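Local coordinates for protein transcriptional regulator (Pyrococcus horikoshii, PDB 1UDD) that is probably a transcriptional regulator, an all-helical protein of the TenA/THI-4/PQQC family that assembles from four chains, at residues A[15-20]-A[140-145]. Numbering follows the deposited sequence.
Sequences QIWKKI and YAEIAE
I20 and W17, one helical turn apart on helix 14-21, meet I143 and E142 of helix 126-146 in a small apolar contact. The branch methyl of I20 does the touching: CG2 lies 3.5 Å from CD1 of I143, and the two side chains run at about a right angle to each other. In I20, chi1 of -68° sets CG1 beside the backbone N and turns CG2 to the far side, where it meets I143. I143 reaches across with its extended CG1-CD1 arm, although its CB is not aimed at the facing helix; V26 and Y30 of helix 24-31 also pack on it.

Beside this pair, the six-membered end of the W17 indole abuts the aliphatic stem of E142, CZ3 standing 3.6 Å from CG. The methylene sits in the ring plane, at the edge. Beyond CG the E142 chain bends (chi2 -62°), turning the carboxylate off while the methylene stays against the ring. W138 meets W17 edge-to-face. Between residues 15-20 and 140-145 the contact is therefore van der Waals, and the polar bonds go elsewhere: W17 NE1, on the five-membered ring, is hydrogen-bonded to S201 OG of helix 190-213, and E142 OE2 to W138 NE1 of its own helix.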
ATOM      1  N   GLN A  15      25.945   3.265  20.575  1.00 27.79           N
ATOM      2  CA  GLN A  15      25.809   4.423  21.428  1.00 29.48           C
ATOM      3  C   GLN A  15      24.369   4.744  21.820  1.00 28.93           C
ATOM      4  O   GLN A  15      24.104   5.117  22.966  1.00 28.55           O
ATOM      5  CB  GLN A  15      26.491   5.626  20.789  1.00 30.54           C
ATOM      6  CG  GLN A  15      26.908   6.657  21.813  1.00 42.39           C
ATOM      7  CD  GLN A  15      27.341   6.026  23.136  1.00 45.94           C
ATOM      8  OE1 GLN A  15      28.381   5.350  23.220  1.00 45.80           O
ATOM      9  NE2 GLN A  15      26.529   6.236  24.177  1.00 45.78           N
ATOM     10  N   ILE A  16      23.422   4.590  20.907  1.00 25.25           N
ATOM     11  CA  ILE A  16      22.073   4.912  21.315  1.00 27.25           C
ATOM     12  C   ILE A  16      21.468   3.785  22.169  1.00 27.17           C
ATOM     13  O   ILE A  16      20.656   4.056  23.040  1.00 28.92           O
ATOM     14  CB  ILE A  16      21.179   5.274  20.107  1.00 30.30           C
ATOM     15  CG1 ILE A  16      20.245   4.141  19.781  1.00 26.55           C
ATOM     16  CG2 ILE A  16      22.002   5.720  18.926  1.00 29.25           C
ATOM     17  CD1 ILE A  16      18.841   4.534  20.174  1.00 27.76           C
ATOM     18  N   TRP A  17      21.877   2.530  21.943  1.00 26.23           N
ATOM     19  CA  TRP A  17      21.355   1.439  22.761  1.00 24.29           C
ATOM     20  C   TRP A  17      21.849   1.606  24.199  1.00 24.88           C
ATOM     21  O   TRP A  17      21.131   1.307  25.150  1.00 23.81           O
ATOM     22  CB  TRP A  17      21.750   0.080  22.179  1.00 22.72           C
ATOM     23  CG  TRP A  17      20.806  -0.359  21.054  1.00 23.63           C
ATOM     24  CD1 TRP A  17      20.304   0.421  20.057  1.00 21.41           C
ATOM     25  CD2 TRP A  17      20.229  -1.661  20.872  1.00 25.51           C
ATOM     26  NE1 TRP A  17      19.438  -0.305  19.267  1.00 27.44           N
ATOM     27  CE2 TRP A  17      19.373  -1.588  19.747  1.00 26.82           C
ATOM     28  CE3 TRP A  17      20.349  -2.883  21.555  1.00 22.58           C
ATOM     29  CZ2 TRP A  17      18.640  -2.688  19.290  1.00 22.55           C
ATOM     30  CZ3 TRP A  17      19.619  -3.976  21.101  1.00 24.65           C
ATOM     31  CH2 TRP A  17      18.775  -3.869  19.976  1.00 22.69           C
ATOM     32  N   LYS A  18      23.069   2.118  24.355  1.00 26.55           N
ATOM     33  CA  LYS A  18      23.611   2.366  25.680  1.00 27.55           C
ATOM     34  C   LYS A  18      22.713   3.386  26.397  1.00 27.94           C
ATOM     35  O   LYS A  18      22.368   3.213  27.573  1.00 25.93           O
ATOM     36  CB  LYS A  18      25.038   2.899  25.561  1.00 31.84           C
ATOM     37  CG  LYS A  18      25.688   3.240  26.881  1.00 37.14           C
ATOM     38  CD  LYS A  18      27.124   3.689  26.675  1.00 39.44           C
ATOM     39  CE  LYS A  18      27.733   4.177  27.982  1.00 44.52           C
ATOM     40  NZ  LYS A  18      29.107   4.694  27.754  1.00 45.33           N
ATOM     41  N   LYS A  19      22.320   4.448  25.689  1.00 29.60           N
ATOM     42  CA  LYS A  19      21.443   5.462  26.286  1.00 30.07           C
ATOM     43  C   LYS A  19      20.091   4.822  26.626  1.00 30.88           C
ATOM     44  O   LYS A  19      19.415   5.228  27.570  1.00 30.62           O
ATOM     45  CB  LYS A  19      21.220   6.630  25.325  1.00 33.60           C
ATOM     46  CG  LYS A  19      22.484   7.325  24.825  1.00 37.94           C
ATOM     47  CD  LYS A  19      22.081   8.446  23.863  1.00 43.14           C
ATOM     48  CE  LYS A  19      23.275   9.063  23.164  1.00 44.79           C
ATOM     49  NZ  LYS A  19      24.252   9.576  24.151  1.00 48.09           N
ATOM     50  N   ILE A  20      19.686   3.827  25.846  1.00 28.54           N
ATOM     51  CA  ILE A  20      18.428   3.138  26.132  1.00 28.62           C
ATOM     52  C   ILE A  20      18.593   2.300  27.405  1.00 29.20           C
ATOM     53  O   ILE A  20      17.732   2.315  28.287  1.00 26.42           O
ATOM     54  CB  ILE A  20      18.035   2.178  25.014  1.00 25.33           C
ATOM     55  CG1 ILE A  20      17.675   2.966  23.752  1.00 29.05           C
ATOM     56  CG2 ILE A  20      16.887   1.276  25.497  1.00 20.75           C
ATOM     57  CD1 ILE A  20      17.324   2.084  22.540  1.00 27.69           C
ATOM     58  N   TYR A 140      13.995  -4.788  23.635  1.00 27.22           N
ATOM     59  CA  TYR A 140      13.249  -5.150  24.836  1.00 28.83           C
ATOM     60  C   TYR A 140      13.861  -6.371  25.511  1.00 28.01           C
ATOM     61  O   TYR A 140      13.853  -6.485  26.742  1.00 32.49           O
ATOM     62  CB  TYR A 140      11.769  -5.402  24.502  1.00 27.98           C
ATOM     63  CG  TYR A 140      10.915  -4.151  24.625  1.00 31.21           C
ATOM     64  CD1 TYR A 140      11.174  -3.015  23.846  1.00 33.02           C
ATOM     65  CD2 TYR A 140       9.902  -4.073  25.585  1.00 29.69           C
ATOM     66  CE1 TYR A 140      10.441  -1.826  24.034  1.00 31.78           C
ATOM     67  CE2 TYR A 140       9.176  -2.899  25.782  1.00 29.39           C
ATOM     68  CZ  TYR A 140       9.447  -1.784  25.011  1.00 29.92           C
ATOM     69  OH  TYR A 140       8.729  -0.630  25.236  1.00 28.40           O
ATOM     70  N   ALA A 141      14.395  -7.281  24.709  1.00 27.61           N
ATOM     71  CA  ALA A 141      15.034  -8.465  25.258  1.00 27.35           C
ATOM     72  C   ALA A 141      16.400  -8.088  25.830  1.00 28.35           C
ATOM     73  O   ALA A 141      16.771  -8.561  26.906  1.00 27.23           O
ATOM     74  CB  ALA A 141      15.192  -9.533  24.174  1.00 27.06           C
ATOM     75  N   GLU A 142      17.146  -7.239  25.113  1.00 28.33           N
ATOM     76  CA  GLU A 142      18.477  -6.829  25.569  1.00 28.89           C
ATOM     77  C   GLU A 142      18.402  -6.011  26.849  1.00 28.52           C
ATOM     78  O   GLU A 142      19.273  -6.115  27.709  1.00 26.35           O
ATOM     79  CB  GLU A 142      19.209  -6.013  24.498  1.00 28.92           C
ATOM     80  CG  GLU A 142      19.767  -6.801  23.346  1.00 37.42           C
ATOM     81  CD  GLU A 142      20.820  -7.821  23.753  1.00 37.11           C
ATOM     82  OE1 GLU A 142      21.602  -7.560  24.694  1.00 39.82           O
ATOM     83  OE2 GLU A 142      20.883  -8.884  23.103  1.00 39.36           O
ATOM     84  N   ILE A 143      17.374  -5.175  26.955  1.00 29.31           N
ATOM     85  CA  ILE A 143      17.193  -4.356  28.140  1.00 29.25           C
ATOM     86  C   ILE A 143      16.988  -5.268  29.354  1.00 30.16           C
ATOM     87  O   ILE A 143      17.619  -5.074  30.386  1.00 31.43           O
ATOM     88  CB  ILE A 143      15.967  -3.424  27.997  1.00 29.26           C
ATOM     89  CG1 ILE A 143      16.225  -2.353  26.928  1.00 30.05           C
ATOM     90  CG2 ILE A 143      15.672  -2.767  29.328  1.00 29.78           C
ATOM     91  CD1 ILE A 143      14.985  -1.469  26.622  1.00 28.63           C
ATOM     92  N   ALA A 144      16.107  -6.259  29.225  1.00 31.43           N
ATOM     93  CA  ALA A 144      15.835  -7.187  30.322  1.00 32.84           C
ATOM     94  C   ALA A 144      17.108  -7.942  30.673  1.00 35.66           C
ATOM     95  O   ALA A 144      17.464  -8.060  31.848  1.00 35.57           O
ATOM     96  CB  ALA A 144      14.733  -8.166  29.937  1.00 34.38           C
ATOM     97  N   GLU A 145      17.799  -8.447  29.654  1.00 35.64           N
ATOM     98  CA  GLU A 145      19.048  -9.171  29.881  1.00 36.98           C
ATOM     99  C   GLU A 145      20.002  -8.254  30.646  1.00 34.79           C
ATOM    100  O   GLU A 145      20.616  -8.663  31.624  1.00 34.71           O
ATOM    101  CB  GLU A 145      19.663  -9.587  28.536  1.00 40.31           C
ATOM    102  CG  GLU A 145      21.020 -10.286  28.607  1.00 42.92           C
ATOM    103  CD  GLU A 145      20.984 -11.587  29.388  1.00 48.14           C
ATOM    104  OE1 GLU A 145      19.947 -12.278  29.332  1.00 53.29           O
ATOM    105  OE2 GLU A 145      22.000 -11.927  30.042  1.00 49.75           O
TER